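Local coordinates for Hydrogenase/urease nickel incorporation protein HypB (PDB 4LPS), which binds and slowly hydrolyses GTP to support nickel insertion into [NiFe] hydrogenase, and is also required for urease maturation, at residues 47-58 against 150-161; 60-68 against 86-95. All coordinates share one frame; numbering follows the deposited sequence.

Overall arrangement
After helix 29-43, strand 47-52 runs into the phosphate-binding loop, which leads straight into helix 59-66. The chain then passes through strand 74-80 into helix 85-91, and interaction 2 closes this short loop by laying the second helix beside the first. Much later strand 152-158 arrives next to strand 47-52, and interaction 1 closes a loop of about ninety residues that encloses the whole of interaction 2. Interaction 1 thus ties neighbouring strands at the middle of the parallel sheet, while interaction 2 joins two helices packed on it. The two meet where Phe51 packs on Met62, and both reach GDP.

Interaction 1: residues 47-58 against 150-161; sequences YVLNFMSSPGSG and AAMNIVLLSVPE. With GDP (guanosine-5'-diphosphate), chain D; PO4 (phosphate ion), chain E.
The Tyr47 ring carries the methyl of Ala151 over one face, CB lying 3.7 Å from the ring centroid in a CH-pi contact, while the sulfur of Met152 sits at the ring edge as a Met-aromatic pair. Turned anti to the backbone N (chi1 -161°), the ring swings toward these partners, and its hydroxyl bonds to Tyr236 O. The Phe51 ring touches the neighbouring strand through CE1, 3.7 Å from Ile154 CG2, and through CD1 against Leu156 CD1. Apolar chains suit this buried face, where Leu49 CD2 also lies alongside Met152 CB and helix 218-234 covers Leu49 and Met152.

The strands pair in parallel. Asn50 uses both backbone groups, N to Met152 O and O to Ile154 N, and Met52 repeats the pattern two residues on. At the start Val48 O accepts from both Ala151 N and Met152 N. On the face opposite Leu49 and Phe51, Asn50 ND2 donates to Asn153 OD1 at 3.0 Å in the carbonyl plane, on a lone pair. The two amides stand nearly perpendicular (88°), and Asn136 ND2 is hydrogen-bonded to Asn50 OD1.

Beyond the strands Glu161 reaches back to the phosphate-binding loop. Ser54 OG bonds to its OE1 at 2.9 Å from above the carboxylate plane, and OE2 accepts from Ser158 N and OG. A water links Ser54 N, Leu156 O and Glu161 OE1. Gly58, with phi of 113°, suits a site where a CB would strike the preceding carbonyl, and its N binds GDP O3B at 3.1 Å. Backbone hydrogen bonds, backed by apolar packing on one face and the Asn50-Asn153 amide pair on the other, join the strands, whereas the Ser54 hydroxyl and a water moor the loop to the Glu161 carboxylate, consistent with holding its N-H groups ready for phosphate.

Interaction 2: residues 60-68 against 86-95; sequences TTMLENLAD and DADRLRKKGV. With MG (magnesium ion), chain C; GDP (guanosine-5'-diphosphate), chain D.
Thr61 and Arg89, one from each helix, converge on the alpha-phosphate oxygen O1A of GDP. Thr61 OG1 donates to O1A at 2.6 Å, Thr61 N adds a second bond, and Arg89 NH1 supplies a third. The other amino group, NH2, points almost straight (177°) at GDP O2A, 3.1 Å away, so the arginine spans two oxygens of one phosphate.

Several neighbours fix the guanidinium. Thr60 CG2 rests over the centre of one face, 3.4 Å from Arg89 CZ. Glu64 OE1 receives NH1 at 3.1 Å, close to the guanidinium plane but from above its own carboxylate plane, and OE2 forms a weak bond with NE. A bend at chi3 (65°) turns the end of the long arginine toward the phosphate. The nearby carboxylate should partly balance the positive charge, which an arginine is well suited to divide between anions.

Thr60 also has a second task: its OG1 binds magnesium at 2.3 Å, and Asp86 OD2 binds the same ion from the other helix. GDP O2B, a water and Glu135 take part as well.

Farther along, the helices, nearly parallel at 16°, meet through Leu90 CD2 on Leu63 CB. Just past them Ala67 CB packs on Val95 CG2, the small methyl letting the valine come close. Lys93 NZ reaches Asp68 OD1 at 2.8 Å, on the syn side of the carboxylate. Gly94, at positive phi, is the C-prime residue of a Schellman motif in which Val95 N bonds to Leu90 O. Magnesium held by a P-loop threonine and GDP beta-phosphate is characteristic of the nucleotide site of P-loop GTPases, here of the SIMIBI class.

Interaction 1: residues 47-58 against 150-161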
loop_
_atom_site.group_PDB
_atom_site.type_symbol
_atom_site.label_atom_id
_atom_site.label_comp_id
_atom_site.label_asym_id
_atom_site.label_seq_id
_atom_site.Cartn_x
_atom_site.Cartn_y
_atom_site.Cartn_z
ATOM N N TYR A 47 -11.634 5.876 -0.027
ATOM C CA TYR A 47 -10.445 6.065 0.793
ATOM C C TYR A 47 -9.304 5.297 0.140
ATOM O O TYR A 47 -9.347 4.071 0.039
ATOM C CB TYR A 47 -10.673 5.593 2.231
ATOM C CG TYR A 47 -9.674 6.155 3.219
ATOM C CD1 TYR A 47 -9.773 7.467 3.660
ATOM C CD2 TYR A 47 -8.631 5.378 3.708
ATOM C CE1 TYR A 47 -8.867 7.991 4.560
ATOM C CE2 TYR A 47 -7.716 5.896 4.609
ATOM C CZ TYR A 47 -7.840 7.202 5.030
ATOM O OH TYR A 47 -6.933 7.722 5.927
ATOM N N VAL A 48 -8.294 6.023 -0.325
ATOM C CA VAL A 48 -7.274 5.431 -1.180
ATOM C C VAL A 48 -5.969 5.147 -0.440
ATOM O O VAL A 48 -5.419 6.015 0.242
ATOM C CB VAL A 48 -6.992 6.336 -2.391
ATOM C CG1 VAL A 48 -5.951 5.712 -3.299
ATOM C CG2 VAL A 48 -8.279 6.578 -3.155
ATOM N N LEU A 49 -5.489 3.913 -0.577
ATOM C CA LEU A 49 -4.254 3.477 0.067
ATOM C C LEU A 49 -3.200 3.134 -0.978
ATOM O O LEU A 49 -3.505 2.530 -2.011
ATOM C CB LEU A 49 -4.506 2.269 0.976
ATOM C CG LEU A 49 -5.661 2.379 1.974
ATOM C CD1 LEU A 49 -5.876 1.063 2.699
ATOM C CD2 LEU A 49 -5.390 3.491 2.973
ATOM N N ASN A 50 -1.966 3.557 -0.717
ATOM C CA ASN A 50 -0.839 3.263 -1.593
ATOM C C ASN A 50 0.203 2.423 -0.860
ATOM O O ASN A 50 0.897 2.918 0.031
ATOM C CB ASN A 50 -0.222 4.567 -2.111
ATOM C CG ASN A 50 1.062 4.346 -2.881
ATOM O OD1 ASN A 50 1.212 3.353 -3.592
ATOM N ND2 ASN A 50 1.999 5.279 -2.744
ATOM N N PHE A 51 0.298 1.147 -1.226
ATOM C CA PHE A 51 1.227 0.232 -0.567
ATOM C C PHE A 51 2.546 0.117 -1.323
ATOM O O PHE A 51 2.570 -0.220 -2.507
ATOM C CB PHE A 51 0.591 -1.147 -0.402
ATOM C CG PHE A 51 -0.433 -1.209 0.692
ATOM C CD1 PHE A 51 -0.046 -1.390 2.015
ATOM C CD2 PHE A 51 -1.784 -1.084 0.403
ATOM C CE1 PHE A 51 -0.993 -1.444 3.030
ATOM C CE2 PHE A 51 -2.735 -1.139 1.410
ATOM C CZ PHE A 51 -2.340 -1.321 2.724
ATOM N N MET A 52 3.641 0.392 -0.622
ATOM C CA MET A 52 4.968 0.341 -1.212
ATOM C C MET A 52 5.877 -0.587 -0.419
ATOM O O MET A 52 5.762 -0.680 0.803
ATOM C CB MET A 52 5.556 1.749 -1.276
ATOM C CG MET A 52 4.862 2.643 -2.293
ATOM S SD MET A 52 5.365 4.364 -2.143
ATOM C CE MET A 52 4.774 4.729 -0.489
ATOM N N SER A 53 6.754 -1.294 -1.125
ATOM C CA SER A 53 7.714 -2.190 -0.490
ATOM C C SER A 53 8.724 -2.676 -1.515
ATOM O O SER A 53 8.607 -2.374 -2.701
ATOM C CB SER A 53 7.008 -3.389 0.146
ATOM O OG SER A 53 6.691 -4.359 -0.836
ATOM N N SER A 54 9.703 -3.448 -1.055
ATOM C CA SER A 54 10.571 -4.194 -1.953
ATOM C C SER A 54 9.748 -5.262 -2.659
ATOM O O SER A 54 8.662 -5.614 -2.194
ATOM C CB SER A 54 11.727 -4.845 -1.189
ATOM O OG SER A 54 12.450 -3.900 -0.428
ATOM N N PRO A 55 10.241 -5.764 -3.802
ATOM C CA PRO A 55 9.592 -6.952 -4.363
ATOM C C PRO A 55 9.543 -8.095 -3.345
ATOM O O PRO A 55 10.558 -8.379 -2.701
ATOM C CB PRO A 55 10.484 -7.315 -5.556
ATOM C CG PRO A 55 11.172 -6.031 -5.917
ATOM C CD PRO A 55 11.380 -5.311 -4.620
ATOM N N GLY A 56 8.382 -8.724 -3.193
ATOM C CA GLY A 56 8.257 -9.895 -2.341
ATOM C C GLY A 56 8.086 -9.675 -0.847
ATOM O O GLY A 56 8.175 -10.627 -0.075
ATOM N N SER A 57 7.834 -8.439 -0.427
ATOM C CA SER A 57 7.621 -8.160 0.994
ATOM C C SER A 57 6.292 -8.713 1.527
ATOM O O SER A 57 6.104 -8.799 2.740
ATOM C CB SER A 57 7.700 -6.656 1.258
ATOM O OG SER A 57 9.010 -6.171 1.019
ATOM N N GLY A 58 5.380 -9.090 0.633
ATOM C CA GLY A 58 4.110 -9.659 1.051
ATOM C C GLY A 58 2.859 -8.837 0.778
ATOM O O GLY A 58 1.831 -9.060 1.417
ATOM N N ALA A 150 -3.053 9.497 -2.739
ATOM C CA ALA A 150 -3.545 8.581 -1.712
ATOM C C ALA A 150 -3.815 9.286 -0.388
ATOM O O ALA A 150 -3.169 10.285 -0.054
ATOM C CB ALA A 150 -2.556 7.446 -1.501
ATOM N N ALA A 151 -4.782 8.760 0.359
ATOM C CA ALA A 151 -5.037 9.206 1.725
ATOM C C ALA A 151 -3.934 8.705 2.652
ATOM O O ALA A 151 -3.506 9.407 3.570
ATOM C CB ALA A 151 -6.399 8.725 2.199
ATOM N N MET A 152 -3.482 7.481 2.404
ATOM C CA MET A 152 -2.379 6.911 3.165
ATOM C C MET A 152 -1.381 6.225 2.252
ATOM O O MET A 152 -1.752 5.533 1.299
ATOM C CB MET A 152 -2.876 5.906 4.213
ATOM C CG MET A 152 -3.886 6.444 5.213
ATOM S SD MET A 152 -4.211 5.255 6.536
ATOM C CE MET A 152 -2.726 5.452 7.523
ATOM N N ASN A 153 -0.108 6.435 2.557
ATOM C CA ASN A 153 0.970 5.702 1.922
ATOM C C ASN A 153 1.605 4.795 2.963
ATOM O O ASN A 153 2.157 5.262 3.959
ATOM C CB ASN A 153 1.993 6.662 1.317
ATOM C CG ASN A 153 1.361 7.653 0.363
ATOM O OD1 ASN A 153 1.111 7.340 -0.803
ATOM N ND2 ASN A 153 1.089 8.856 0.855
ATOM N N ILE A 154 1.500 3.492 2.740
ATOM C CA ILE A 154 1.931 2.519 3.730
ATOM C C ILE A 154 3.056 1.642 3.189
ATOM O O ILE A 154 2.976 1.122 2.073
ATOM C CB ILE A 154 0.745 1.655 4.189
ATOM C CG1 ILE A 154 -0.326 2.555 4.816
ATOM C CG2 ILE A 154 1.205 0.594 5.179
ATOM C CD1 ILE A 154 -1.676 1.890 5.012
ATOM N N VAL A 155 4.112 1.505 3.986
ATOM C CA VAL A 155 5.309 0.783 3.572
ATOM C C VAL A 155 5.485 -0.534 4.330
ATOM O O VAL A 155 5.423 -0.567 5.560
ATOM C CB VAL A 155 6.571 1.647 3.770
ATOM C CG1 VAL A 155 7.809 0.888 3.328
ATOM C CG2 VAL A 155 6.447 2.951 2.990
ATOM N N LEU A 156 5.693 -1.619 3.589
ATOM C CA LEU A 156 6.018 -2.904 4.196
ATOM C C LEU A 156 7.522 -3.115 4.241
ATOM O O LEU A 156 8.227 -2.861 3.264
ATOM C CB LEU A 156 5.362 -4.068 3.442
ATOM C CG LEU A 156 3.865 -4.338 3.607
ATOM C CD1 LEU A 156 3.004 -3.295 2.904
ATOM C CD2 LEU A 156 3.536 -5.732 3.092
ATOM N N LEU A 157 8.009 -3.544 5.398
ATOM C CA LEU A 157 9.374 -4.038 5.522
ATOM C C LEU A 157 9.297 -5.472 6.021
ATOM O O LEU A 157 8.854 -5.718 7.144
ATOM C CB LEU A 157 10.199 -3.172 6.479
ATOM C CG LEU A 157 11.581 -3.716 6.850
ATOM C CD1 LEU A 157 12.431 -3.918 5.606
ATOM C CD2 LEU A 157 12.292 -2.804 7.844
ATOM N N SER A 158 9.716 -6.420 5.189
ATOM C CA SER A 158 9.608 -7.821 5.565
ATOM C C SER A 158 10.822 -8.228 6.379
ATOM O O SER A 158 11.924 -7.716 6.166
ATOM C CB SER A 158 9.453 -8.717 4.333
ATOM O OG SER A 158 10.702 -9.047 3.763
ATOM N N VAL A 159 10.597 -9.116 7.344
ATOM C CA VAL A 159 11.651 -9.582 8.238
ATOM C C VAL A 159 12.887 -10.102 7.488
ATOM O O VAL A 159 14.009 -9.745 7.850
ATOM C CB VAL A 159 11.118 -10.679 9.202
ATOM C CG1 VAL A 159 12.257 -11.477 9.814
ATOM C CG2 VAL A 159 10.276 -10.051 10.298
ATOM N N PRO A 160 12.701 -10.934 6.441
ATOM C CA PRO A 160 13.898 -11.424 5.744
ATOM C C PRO A 160 14.757 -10.345 5.075
ATOM O O PRO A 160 15.917 -10.633 4.777
ATOM C CB PRO A 160 13.323 -12.374 4.686
ATOM C CG PRO A 160 12.007 -12.800 5.233
ATOM C CD PRO A 160 11.479 -11.589 5.929
ATOM N N GLU A 161 14.214 -9.152 4.834
ATOM C CA GLU A 161 14.989 -8.085 4.193
ATOM C C GLU A 161 16.084 -7.528 5.101
ATOM O O GLU A 161 17.094 -7.018 4.620
ATOM C CB GLU A 161 14.076 -6.936 3.750
ATOM C CG GLU A 161 13.067 -7.301 2.672
ATOM C CD GLU A 161 12.046 -6.207 2.429
ATOM O OE1 GLU A 161 12.447 -5.031 2.284
ATOM O OE2 GLU A 161 10.837 -6.523 2.388
HETATM P PB GDP D . 4.654 -9.156 -2.937
HETATM O O1B GDP D . 5.554 -9.497 -4.098
HETATM O O2B GDP D . 3.247 -8.902 -3.416
HETATM O O3B GDP D . 5.142 -7.909 -2.242
HETATM O O3A GDP D . 4.674 -10.360 -1.876
HETATM P PA GDP D . 3.962 -11.782 -2.137
HETATM O O1A GDP D . 2.530 -11.736 -1.669
HETATM O O2A GDP D . 4.053 -12.207 -3.580
HETATM O "O5'" GDP D . 4.794 -12.749 -1.172
HETATM C "C5'" GDP D . 6.060 -13.265 -1.577
HETATM C "C4'" GDP D . 6.341 -14.532 -0.784
HETATM O "O4'" GDP D . 6.266 -14.251 0.615
HETATM C "C3'" GDP D . 5.291 -15.590 -1.068
HETATM O "O3'" GDP D . 5.954 -16.855 -1.143
HETATM C "C2'" GDP D . 4.389 -15.588 0.144
HETATM O "O2'" GDP D . 3.889 -16.900 0.401
HETATM C "C1'" GDP D . 5.342 -15.148 1.238
HETATM N N9 GDP D . 4.664 -14.446 2.351
HETATM C C8 GDP D . 3.790 -13.424 2.283
HETATM N N7 GDP D . 3.413 -13.037 3.528
HETATM C C5 GDP D . 4.066 -13.814 4.415
HETATM C C6 GDP D . 4.142 -13.947 5.890
HETATM O O6 GDP D . 3.471 -13.205 6.636
HETATM N N1 GDP D . 4.950 -14.884 6.402
HETATM C C2 GDP D . 5.684 -15.698 5.620
HETATM N N2 GDP D . 6.482 -16.628 6.198
HETATM N N3 GDP D . 5.666 -15.633 4.266
HETATM C C4 GDP D . 4.892 -14.731 3.628
HETATM P P PO4 E . 5.874 -6.986 -6.344
HETATM O O1 PO4 E . 5.442 -5.775 -7.131
HETATM O O2 PO4 E . 4.679 -7.880 -6.133
HETATM O O3 PO4 E . 6.934 -7.733 -7.113
HETATM O O4 PO4 E . 6.425 -6.547 -5.014
HETATM O O HOH W 1 10.460 -3.513 1.757
HETATM O O HOH W 2 11.303 -8.739 -0.141
#

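Interaction 2: residues 60-68 against 86-95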
loop_
_atom_site.group_PDB
_atom_site.type_symbol
_atom_site.label_atom_id
_atom_site.label_comp_id
_atom_site.label_asym_id
_atom_site.label_seq_id
_atom_site.Cartn_x
_atom_site.Cartn_y
_atom_site.Cartn_z
ATOM N N THR A 60 0.748 -8.577 -2.049
ATOM C CA THR A 60 -0.376 -9.286 -2.653
ATOM C C THR A 60 -1.007 -10.277 -1.674
ATOM O O THR A 60 -2.233 -10.388 -1.601
ATOM C CB THR A 60 0.047 -10.030 -3.933
ATOM O OG1 THR A 60 0.544 -9.088 -4.892
ATOM C CG2 THR A 60 -1.136 -10.782 -4.536
ATOM N N THR A 61 -0.169 -10.983 -0.918
ATOM C CA THR A 61 -0.656 -11.938 0.075
ATOM C C THR A 61 -1.503 -11.230 1.122
ATOM O O THR A 61 -2.554 -11.731 1.529
ATOM C CB THR A 61 0.502 -12.678 0.775
ATOM O OG1 THR A 61 1.241 -13.442 -0.188
ATOM C CG2 THR A 61 -0.030 -13.611 1.857
ATOM N N MET A 62 -1.042 -10.059 1.549
ATOM C CA MET A 62 -1.775 -9.261 2.524
ATOM C C MET A 62 -3.161 -8.882 2.010
ATOM O O MET A 62 -4.151 -8.993 2.736
ATOM C CB MET A 62 -0.994 -7.998 2.873
ATOM C CG MET A 62 -1.642 -7.170 3.964
ATOM S SD MET A 62 -0.804 -5.591 4.162
ATOM C CE MET A 62 -1.231 -4.824 2.601
ATOM N N LEU A 63 -3.224 -8.429 0.761
ATOM C CA LEU A 63 -4.495 -8.052 0.151
ATOM C C LEU A 63 -5.414 -9.261 0.002
ATOM O O LEU A 63 -6.624 -9.148 0.198
ATOM C CB LEU A 63 -4.265 -7.382 -1.209
ATOM C CG LEU A 63 -3.502 -6.053 -1.194
ATOM C CD1 LEU A 63 -3.349 -5.500 -2.596
ATOM C CD2 LEU A 63 -4.217 -5.042 -0.314
ATOM N N GLU A 64 -4.842 -10.410 -0.357
ATOM C CA GLU A 64 -5.604 -11.656 -0.420
ATOM C C GLU A 64 -6.250 -11.968 0.926
ATOM O O GLU A 64 -7.406 -12.385 0.991
ATOM C CB GLU A 64 -4.710 -12.824 -0.851
ATOM C CG GLU A 64 -4.319 -12.831 -2.324
ATOM C CD GLU A 64 -3.305 -13.917 -2.649
ATOM O OE1 GLU A 64 -2.342 -14.086 -1.870
ATOM O OE2 GLU A 64 -3.473 -14.606 -3.677
ATOM N N ASN A 65 -5.492 -11.759 1.999
ATOM C CA ASN A 65 -5.986 -12.001 3.350
ATOM C C ASN A 65 -7.006 -10.956 3.807
ATOM O O ASN A 65 -7.927 -11.267 4.564
ATOM C CB ASN A 65 -4.815 -12.055 4.333
ATOM C CG ASN A 65 -3.998 -13.327 4.198
ATOM O OD1 ASN A 65 -4.526 -14.378 3.834
ATOM N ND2 ASN A 65 -2.700 -13.235 4.473
ATOM N N LEU A 66 -6.840 -9.717 3.351
ATOM C CA LEU A 66 -7.779 -8.647 3.689
ATOM C C LEU A 66 -9.152 -8.887 3.058
ATOM O O LEU A 66 -10.176 -8.468 3.596
ATOM C CB LEU A 66 -7.229 -7.287 3.252
ATOM C CG LEU A 66 -6.172 -6.634 4.150
ATOM C CD1 LEU A 66 -5.628 -5.368 3.498
ATOM C CD2 LEU A 66 -6.751 -6.326 5.520
ATOM N N ALA A 67 -9.164 -9.555 1.911
ATOM C CA ALA A 67 -10.407 -9.883 1.220
ATOM C C ALA A 67 -11.325 -10.790 2.038
ATOM O O ALA A 67 -12.509 -10.928 1.722
ATOM C CB ALA A 67 -10.098 -10.532 -0.113
ATOM N N ASP A 68 -10.781 -11.411 3.082
ATOM C CA ASP A 68 -11.567 -12.298 3.931
ATOM C C ASP A 68 -12.415 -11.538 4.945
ATOM O O ASP A 68 -13.279 -12.123 5.599
ATOM C CB ASP A 68 -10.653 -13.291 4.652
ATOM C CG ASP A 68 -9.975 -14.257 3.698
ATOM O OD1 ASP A 68 -10.559 -14.546 2.632
ATOM O OD2 ASP A 68 -8.865 -14.736 4.018
ATOM N N ASP A 86 -0.130 -10.812 -10.134
ATOM C CA ASP A 86 -0.715 -10.330 -8.887
ATOM C C ASP A 86 -2.219 -10.084 -9.029
ATOM O O ASP A 86 -2.998 -10.447 -8.149
ATOM C CB ASP A 86 -0.008 -9.060 -8.408
ATOM C CG ASP A 86 1.433 -9.313 -8.015
ATOM O OD1 ASP A 86 1.745 -10.452 -7.610
ATOM O OD2 ASP A 86 2.252 -8.371 -8.096
ATOM N N ALA A 87 -2.621 -9.465 -10.135
ATOM C CA ALA A 87 -4.026 -9.146 -10.372
ATOM C C ALA A 87 -4.879 -10.409 -10.435
ATOM O O ALA A 87 -5.998 -10.440 -9.917
ATOM C CB ALA A 87 -4.179 -8.341 -11.653
ATOM N N ASP A 88 -4.349 -11.440 -11.085
ATOM C CA ASP A 88 -5.034 -12.725 -11.191
ATOM C C ASP A 88 -5.220 -13.404 -9.837
ATOM O O ASP A 88 -6.290 -13.943 -9.557
ATOM C CB ASP A 88 -4.279 -13.662 -12.135
ATOM C CG ASP A 88 -4.564 -13.376 -13.594
ATOM O OD1 ASP A 88 -5.625 -12.787 -13.891
ATOM O OD2 ASP A 88 -3.729 -13.750 -14.447
ATOM N N ARG A 89 -4.177 -13.394 -9.009
ATOM C CA ARG A 89 -4.282 -13.930 -7.653
ATOM C C ARG A 89 -5.418 -13.268 -6.880
ATOM O O ARG A 89 -6.150 -13.930 -6.144
ATOM C CB ARG A 89 -2.968 -13.743 -6.889
ATOM C CG ARG A 89 -1.875 -14.748 -7.229
ATOM C CD ARG A 89 -0.521 -14.278 -6.712
ATOM N NE ARG A 89 -0.481 -14.228 -5.251
ATOM C CZ ARG A 89 0.546 -13.769 -4.539
ATOM N NH1 ARG A 89 0.487 -13.764 -3.216
ATOM N NH2 ARG A 89 1.629 -13.310 -5.149
ATOM N N LEU A 90 -5.552 -11.957 -7.048
ATOM C CA LEU A 90 -6.572 -11.187 -6.343
ATOM C C LEU A 90 -7.970 -11.472 -6.888
ATOM O O LEU A 90 -8.929 -11.593 -6.122
ATOM C CB LEU A 90 -6.259 -9.692 -6.433
ATOM C CG LEU A 90 -5.058 -9.219 -5.605
ATOM C CD1 LEU A 90 -4.779 -7.752 -5.851
ATOM C CD2 LEU A 90 -5.302 -9.457 -4.131
ATOM N N ARG A 91 -8.084 -11.576 -8.210
ATOM C CA ARG A 91 -9.374 -11.840 -8.846
ATOM C C ARG A 91 -9.844 -13.257 -8.537
ATOM O O ARG A 91 -11.045 -13.508 -8.433
ATOM C CB ARG A 91 -9.304 -11.602 -10.358
ATOM C CG ARG A 91 -9.219 -10.120 -10.732
ATOM C CD ARG A 91 -9.292 -9.872 -12.238
ATOM N NE ARG A 91 -8.148 -10.406 -12.976
ATOM C CZ ARG A 91 -7.247 -9.650 -13.597
ATOM N NH1 ARG A 91 -7.358 -8.328 -13.570
ATOM N NH2 ARG A 91 -6.237 -10.211 -14.249
ATOM N N LYS A 92 -8.894 -14.179 -8.408
ATOM C CA LYS A 92 -9.187 -15.537 -7.952
ATOM C C LYS A 92 -9.856 -15.527 -6.570
ATOM O O LYS A 92 -10.583 -16.457 -6.214
ATOM C CB LYS A 92 -7.897 -16.370 -7.926
ATOM C CG LYS A 92 -8.022 -17.774 -7.330
ATOM C CD LYS A 92 -9.054 -18.623 -8.066
ATOM C CE LYS A 92 -9.051 -20.066 -7.572
ATOM N NZ LYS A 92 -7.986 -20.876 -8.221
ATOM N N LYS A 93 -9.617 -14.465 -5.801
ATOM C CA LYS A 93 -10.199 -14.333 -4.467
ATOM C C LYS A 93 -11.466 -13.476 -4.427
ATOM O O LYS A 93 -11.990 -13.194 -3.348
ATOM C CB LYS A 93 -9.166 -13.751 -3.497
ATOM C CG LYS A 93 -8.034 -14.703 -3.152
ATOM C CD LYS A 93 -8.423 -15.582 -1.973
ATOM C CE LYS A 93 -8.653 -14.745 -0.731
ATOM N NZ LYS A 93 -9.101 -15.555 0.434
ATOM N N GLY A 94 -11.961 -13.063 -5.590
ATOM C CA GLY A 94 -13.180 -12.274 -5.644
ATOM C C GLY A 94 -12.985 -10.771 -5.540
ATOM O O GLY A 94 -13.955 -10.023 -5.393
ATOM N N VAL A 95 -11.737 -10.322 -5.636
ATOM C CA VAL A 95 -11.433 -8.897 -5.571
ATOM C C VAL A 95 -11.335 -8.286 -6.958
ATOM O O VAL A 95 -10.582 -8.770 -7.805
ATOM C CB VAL A 95 -10.108 -8.632 -4.832
ATOM C CG1 VAL A 95 -9.837 -7.131 -4.741
ATOM C CG2 VAL A 95 -10.134 -9.267 -3.458
HETATM MG MG MG C . 2.697 -8.485 -5.546
HETATM P PB GDP D . 4.654 -9.156 -2.937
HETATM O O1B GDP D . 5.554 -9.497 -4.098
HETATM O O2B GDP D . 3.247 -8.902 -3.416
HETATM O O3B GDP D . 5.142 -7.909 -2.242
HETATM O O3A GDP D . 4.674 -10.360 -1.876
HETATM P PA GDP D . 3.962 -11.782 -2.137
HETATM O O1A GDP D . 2.530 -11.736 -1.669
HETATM O O2A GDP D . 4.053 -12.207 -3.580
HETATM O "O5'" GDP D . 4.794 -12.749 -1.172
HETATM C "C5'" GDP D . 6.060 -13.265 -1.577
HETATM C "C4'" GDP D . 6.341 -14.532 -0.784
HETATM O "O4'" GDP D . 6.266 -14.251 0.615
HETATM C "C3'" GDP D . 5.291 -15.590 -1.068
HETATM O "O3'" GDP D . 5.954 -16.855 -1.143
HETATM C "C2'" GDP D . 4.389 -15.588 0.144
HETATM O "O2'" GDP D . 3.889 -16.900 0.401
HETATM C "C1'" GDP D . 5.342 -15.148 1.238
HETATM N N9 GDP D . 4.664 -14.446 2.351
HETATM C C8 GDP D . 3.790 -13.424 2.283
HETATM N N7 GDP D . 3.413 -13.037 3.528
HETATM C C5 GDP D . 4.066 -13.814 4.415
HETATM C C6 GDP D . 4.142 -13.947 5.890
HETATM O O6 GDP D . 3.471 -13.205 6.636
HETATM N N1 GDP D . 4.950 -14.884 6.402
HETATM C C2 GDP D . 5.684 -15.698 5.620
HETATM N N2 GDP D . 6.482 -16.628 6.198
HETATM N N3 GDP D . 5.666 -15.633 4.266
HETATM C C4 GDP D . 4.892 -14.731 3.628
HETATM O O HOH W 3 -5.288 -16.186 -5.138
HETATM O O HOH W 4 3.548 -10.563 -5.832
#